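Local coordinates for putative xanthine dehydrogenase YAGS fad-binding subunit (Escherichia coli, PDB 5G5G), which holds the molybdenum and pterin cytosine dinucleotide cofactor of a periplasmic aldehyde oxidase, where it probably takes part in oxidising aldehydes to carboxylic acids, at residues 400-403 with 404-408; 625-628 with 629-632. All blocks are in the same frame, centred on the assembly; numbering follows the deposited sequence.

Interaction 1: 400-403 with 404-408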
loop_
_atom_site.group_PDB
_atom_site.type_symbol
_atom_site.label_atom_id
_atom_site.label_comp_id
_atom_site.label_asym_id
_atom_site.label_seq_id
_atom_site.Cartn_x
_atom_site.Cartn_y
_atom_site.Cartn_z
ATOM N N GLN C 400 -1.252 -1.721 31.991
ATOM C CA GLN C 400 -2.498 -0.996 32.080
ATOM C C GLN C 400 -3.507 -1.436 31.026
ATOM O O GLN C 400 -4.281 -0.594 30.531
ATOM C CB GLN C 400 -2.235 0.504 31.874
ATOM C CG GLN C 400 -1.285 1.040 32.878
ATOM C CD GLN C 400 -1.402 2.536 32.992
ATOM O OE1 GLN C 400 -2.044 3.022 33.933
ATOM N NE2 GLN C 400 -0.791 3.274 32.060
ATOM N N LEU C 401 -3.531 -2.740 30.690
ATOM C CA LEU C 401 -4.499 -3.202 29.747
ATOM C C LEU C 401 -5.927 -2.934 30.221
ATOM O O LEU C 401 -6.774 -2.486 29.433
ATOM C CB LEU C 401 -4.332 -4.688 29.458
ATOM C CG LEU C 401 -5.379 -5.281 28.511
ATOM C CD1 LEU C 401 -5.285 -4.672 27.109
ATOM C CD2 LEU C 401 -5.200 -6.788 28.434
ATOM N N ILE C 402 -6.198 -3.247 31.497
ATOM C CA ILE C 402 -7.518 -2.984 32.079
ATOM C C ILE C 402 -7.955 -1.560 31.814
ATOM O O ILE C 402 -9.072 -1.286 31.299
ATOM C CB ILE C 402 -7.510 -3.289 33.581
ATOM C CG1 ILE C 402 -7.329 -4.806 33.852
ATOM C CG2 ILE C 402 -8.768 -2.771 34.237
ATOM C CD1 ILE C 402 -7.269 -5.210 35.326
ATOM N N GLU C 403 -7.045 -0.623 32.125
ATOM C CA GLU C 403 -7.330 0.800 31.925
ATOM C C GLU C 403 -7.503 1.222 30.459
ATOM O O GLU C 403 -8.362 2.093 30.166
ATOM C CB GLU C 403 -6.259 1.625 32.626
ATOM C CG GLU C 403 -6.342 1.495 34.132
ATOM C CD GLU C 403 -5.586 0.289 34.760
ATOM O OE1 GLU C 403 -4.933 -0.543 34.061
ATOM O OE2 GLU C 403 -5.740 0.153 36.019
ATOM N N CYS C 404 -6.745 0.601 29.546
ATOM C CA CYS C 404 -7.001 0.791 28.126
ATOM C C CYS C 404 -8.452 0.399 27.768
ATOM O O CYS C 404 -9.205 1.150 27.112
ATOM C CB CYS C 404 -6.050 0.002 27.268
ATOM S SG CYS C 404 -4.372 0.662 27.299
ATOM N N LEU C 405 -8.872 -0.765 28.270
ATOM C CA LEU C 405 -10.171 -1.279 27.923
ATOM C C LEU C 405 -11.274 -0.458 28.549
ATOM O O LEU C 405 -12.274 -0.122 27.891
ATOM C CB LEU C 405 -10.264 -2.729 28.319
ATOM C CG LEU C 405 -9.431 -3.669 27.473
ATOM C CD1 LEU C 405 -9.387 -4.986 28.169
ATOM C CD2 LEU C 405 -9.991 -3.811 26.061
ATOM N N ARG C 406 -11.119 -0.108 29.822
ATOM C CA ARG C 406 -12.173 0.703 30.506
ATOM C C ARG C 406 -12.307 2.104 29.920
ATOM O O ARG C 406 -13.427 2.596 29.657
ATOM C CB ARG C 406 -11.946 0.780 32.034
ATOM C CG ARG C 406 -12.129 -0.527 32.792
ATOM C CD ARG C 406 -12.308 -0.261 34.284
ATOM N NE ARG C 406 -12.834 -1.431 34.998
ATOM C CZ ARG C 406 -12.274 -2.024 36.056
ATOM N NH1 ARG C 406 -11.152 -1.563 36.641
ATOM N NH2 ARG C 406 -12.882 -3.090 36.574
ATOM N N THR C 407 -11.168 2.751 29.665
ATOM C CA THR C 407 -11.163 4.083 29.063
ATOM C C THR C 407 -11.769 4.029 27.683
ATOM O O THR C 407 -12.628 4.868 27.338
ATOM C CB THR C 407 -9.732 4.643 28.963
ATOM O OG1 THR C 407 -9.199 4.780 30.282
ATOM C CG2 THR C 407 -9.685 6.015 28.269
ATOM N N GLY C 408 -11.365 3.022 26.906
ATOM C CA GLY C 408 -11.933 2.843 25.585
ATOM C C GLY C 408 -13.425 2.596 25.562
ATOM O O GLY C 408 -14.170 3.240 24.773
#

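Interaction 2: 625-628 with 629-632. With MCN (pterin cytosine dinucleotide), chain Y.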
loop_
_atom_site.group_PDB
_atom_site.type_symbol
_atom_site.label_atom_id
_atom_site.label_comp_id
_atom_site.label_asym_id
_atom_site.label_seq_id
_atom_site.Cartn_x
_atom_site.Cartn_y
_atom_site.Cartn_z
ATOM N N GLN C 625 1.176 7.377 13.978
ATOM C CA GLN C 625 1.554 6.000 13.925
ATOM C C GLN C 625 0.373 5.045 14.156
ATOM O O GLN C 625 0.260 4.044 13.545
ATOM C CB GLN C 625 2.575 5.690 15.007
ATOM C CG GLN C 625 3.971 6.170 14.688
ATOM C CD GLN C 625 4.522 5.457 13.478
ATOM O OE1 GLN C 625 4.552 6.003 12.400
ATOM N NE2 GLN C 625 4.881 4.253 13.665
ATOM N N VAL C 626 -0.462 5.408 15.110
ATOM C CA VAL C 626 -1.562 4.570 15.500
ATOM C C VAL C 626 -2.701 4.610 14.475
ATOM O O VAL C 626 -3.267 3.565 14.144
ATOM C CB VAL C 626 -2.035 4.900 16.921
ATOM C CG1 VAL C 626 -3.186 4.014 17.300
ATOM C CG2 VAL C 626 -0.881 4.636 17.867
ATOM N N ILE C 627 -3.039 5.772 13.964
ATOM C CA ILE C 627 -4.047 5.807 12.898
ATOM C C ILE C 627 -3.543 5.086 11.653
ATOM O O ILE C 627 -4.306 4.448 10.956
ATOM C CB ILE C 627 -4.608 7.214 12.543
ATOM C CG1 ILE C 627 -3.527 8.108 11.909
ATOM C CG2 ILE C 627 -5.207 7.921 13.770
ATOM C CD1 ILE C 627 -4.073 9.435 11.429
ATOM N N GLY C 628 -2.245 5.158 11.426
ATOM C CA GLY C 628 -1.626 4.487 10.302
ATOM C C GLY C 628 -1.733 2.983 10.485
ATOM O O GLY C 628 -2.019 2.196 9.532
ATOM N N ALA C 629 -1.460 2.542 11.716
ATOM C CA ALA C 629 -1.576 1.142 12.030
ATOM C C ALA C 629 -3.027 0.651 12.011
ATOM O O ALA C 629 -3.277 -0.508 11.599
ATOM C CB ALA C 629 -0.928 0.870 13.364
ATOM N N MET C 630 -3.940 1.482 12.495
ATOM C CA MET C 630 -5.393 1.216 12.386
ATOM C C MET C 630 -5.807 0.969 10.915
ATOM O O MET C 630 -6.507 -0.008 10.611
ATOM C CB MET C 630 -6.237 2.317 13.005
ATOM C CG MET C 630 -6.106 2.341 14.552
ATOM S SD MET C 630 -6.466 3.966 15.292
ATOM C CE MET C 630 -8.213 3.990 15.144
ATOM N N THR C 631 -5.311 1.820 10.017
ATOM C CA THR C 631 -5.547 1.656 8.606
ATOM C C THR C 631 -4.967 0.369 8.048
ATOM O O THR C 631 -5.659 -0.368 7.326
ATOM C CB THR C 631 -4.998 2.913 7.886
ATOM O OG1 THR C 631 -5.660 4.070 8.461
ATOM C CG2 THR C 631 -5.252 2.781 6.407
ATOM N N MET C 632 -3.733 0.030 8.425
ATOM C CA MET C 632 -3.126 -1.213 7.956
ATOM C C MET C 632 -3.861 -2.453 8.512
ATOM O O MET C 632 -4.018 -3.467 7.814
ATOM C CB MET C 632 -1.643 -1.199 8.336
ATOM C CG MET C 632 -0.849 -2.295 7.731
ATOM S SD MET C 632 0.932 -1.919 7.956
ATOM C CE MET C 632 1.251 -0.737 6.695
HETATM N N1 MCN Y . 6.668 7.535 19.434
HETATM C C2 MCN Y . 6.451 8.650 20.363
HETATM N N3 MCN Y . 6.632 8.010 21.738
HETATM C C4 MCN Y . 6.798 6.761 22.143
HETATM C C5 MCN Y . 7.111 5.833 21.002
HETATM C C6 MCN Y . 6.964 6.236 19.774
HETATM O O2 MCN Y . 6.239 9.729 20.164
HETATM N N4 MCN Y . 6.820 6.294 23.340
HETATM C "C1'" MCN Y . 6.341 7.916 18.069
HETATM C C2D MCN Y . 7.477 8.791 17.419
HETATM O "O2'" MCN Y . 6.921 9.619 16.400
HETATM C "C3'" MCN Y . 8.281 7.724 16.873
HETATM C C4D MCN Y . 7.370 6.568 16.257
HETATM O O4D MCN Y . 6.248 6.744 17.249
HETATM O "O3'" MCN Y . 9.249 8.046 15.810
HETATM C "C5'" MCN Y . 7.702 5.194 16.251
HETATM O "O5'" MCN Y . 8.587 4.821 17.281
HETATM P PA MCN Y . 8.717 3.317 17.633
HETATM O O1A MCN Y . 9.955 3.180 18.517
HETATM O O2A MCN Y . 7.400 2.772 18.065
HETATM O O3A MCN Y . 9.061 2.586 16.154
HETATM P PB MCN Y . 10.510 2.521 15.525
HETATM O O1B MCN Y . 11.219 1.328 16.002
HETATM O O2B MCN Y . 11.166 3.858 15.634
HETATM O O3B MCN Y . 10.082 2.403 14.016
HETATM C C10 MCN Y . 9.761 1.061 13.454
HETATM C "C9'" MCN Y . 8.303 0.794 13.329
HETATM C "C8'" MCN Y . 8.156 -0.751 12.846
HETATM S "S8'" MCN Y . 9.080 -1.960 13.547
HETATM C "C7'" MCN Y . 7.474 -0.920 11.822
HETATM S "S7'" MCN Y . 7.358 -2.514 11.021
HETATM C "C6'" MCN Y . 6.467 0.139 11.279
HETATM C C7 MCN Y . 6.441 1.300 12.383
HETATM O "O9'" MCN Y . 7.692 1.778 12.670
HETATM N "N5'" MCN Y . 7.201 0.700 10.028
HETATM C C4A MCN Y . 6.732 2.001 9.454
HETATM N "N8'" MCN Y . 5.702 2.435 11.790
HETATM C C4B MCN Y . 5.989 2.855 10.539
HETATM N "N1'" MCN Y . 5.386 4.026 10.078
HETATM C "C2'" MCN Y . 5.794 4.670 8.905
HETATM N "N2'" MCN Y . 5.251 5.706 8.477
HETATM N "N3'" MCN Y . 6.436 3.860 8.010
HETATM C "C4'" MCN Y . 7.110 2.664 8.196
HETATM O "O4'" MCN Y . 7.775 1.906 7.464
#

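Interaction 1: 400-403 with 404-408
I402 and R406, one turn apart, run side by side and point the same way. The CG2 methyl of I402 lies over one face of the R406 guanidinium, 3.6 Å from NH1 of R406. It gets there because CG2 is anti to the backbone N while CG1 stands beside that N (chi1 -67°); the R406 chain is extended from CG to NE and carries its flat head out over the methyl. Both side chains lean on I381 of helix 376-382. On another side of the helix L401 and L405 meet at an angle, CG of L401 4.0 Å from CD1 of L405, and both rest on strand 429-441, at A437 and V435.

These are the first two turns of helix 401-412, with Q400 at the N-cap position. The backbone O of Q400 takes the N-H of C404 at 2.9 Å, whereas its side-chain amide turns off the helix and NE2 hydrogen-bonds to the backbone O of D676 and to OD1 of D677. Two bonds grip the O of E403: OG1 of T407 at 2.8 Å and N of T407 at 2.9 Å, arriving from opposite faces of the carbonyl plane. The hydroxyl reaches back because OG1 is anti to the T407 carbonyl carbon (chi1 -62°). The E403 chain is bent at chi2, and its OE2 stays 5.7 Å from NH1 of R406, so any attraction is probably weak.

Interaction 2: 625-628 with 629-632
M630 folds back over V626, four residues earlier, its SD 3.8 Å from CG1 of V626 where the side chains cross. With chi1 at -69°, CG of M630 sits beside the backbone N and presses to 3.1 Å from the O of V626. That same oxygen accepts the N-H of M630 at 2.7 Å, and a bend at chi3 (75°) turns the methyl end aside. Both side chains bear on strands 602-612 and 669-674, V626 on A609 and V672, M630 on M607, A609 and Q670.

G628 and A629 meet the other half of the contact mainly through backbone: the N of A629 binds the O of Q625, while the O of G628 takes the N of M632 at 3.0 Å. These backbone bonds, each to the residue four before, are regular alpha-helical in this buried part of helix 619-638, where Q625, I627, T631 and M632 also pack against another protein chain. The CB of A629 lies 3.4 Å from the O of Q625, and the same methyl touches R350 of the molybdenum pocket. T631 adds a side-chain bond, its OG1 joining its N on the O of I627 from opposite faces of that carbonyl, and OG1 bonds to Q670 as well.

Q625 belongs to the cofactor site: its CG is 3.5 Å from ribose O4D of the pterin cytosine dinucleotide, and its CD 3.7 Å from the ring atom N8'. An alanine here is likely to open a gap between helix and cofactor, leaving the ribose and the ring that carries N8' without this packing partner.

In the fold
Interaction 1 comes first along the chain, at the start of helix 401-412; interaction 2 follows more than two hundred residues later, inside helix 619-638. Their centres are 19 Å apart and their nearest atoms about 11 Å, so they do not touch. Both helices pack on the same five-stranded mixed sheet, the first on strand 429-441, the second on 602-612 and 669-674. L675, just after strand 669-674, meets E403 and C404. Interaction 1, partly buried, lies 24 Å from the centre of the chain, interaction 2 12 Å. One sheet thus backs both the helix carrying a cofactor-pocket residue and the more remote helix 401-412, beside which the Q400 side chain is about 12 Å from the pterin cofactor.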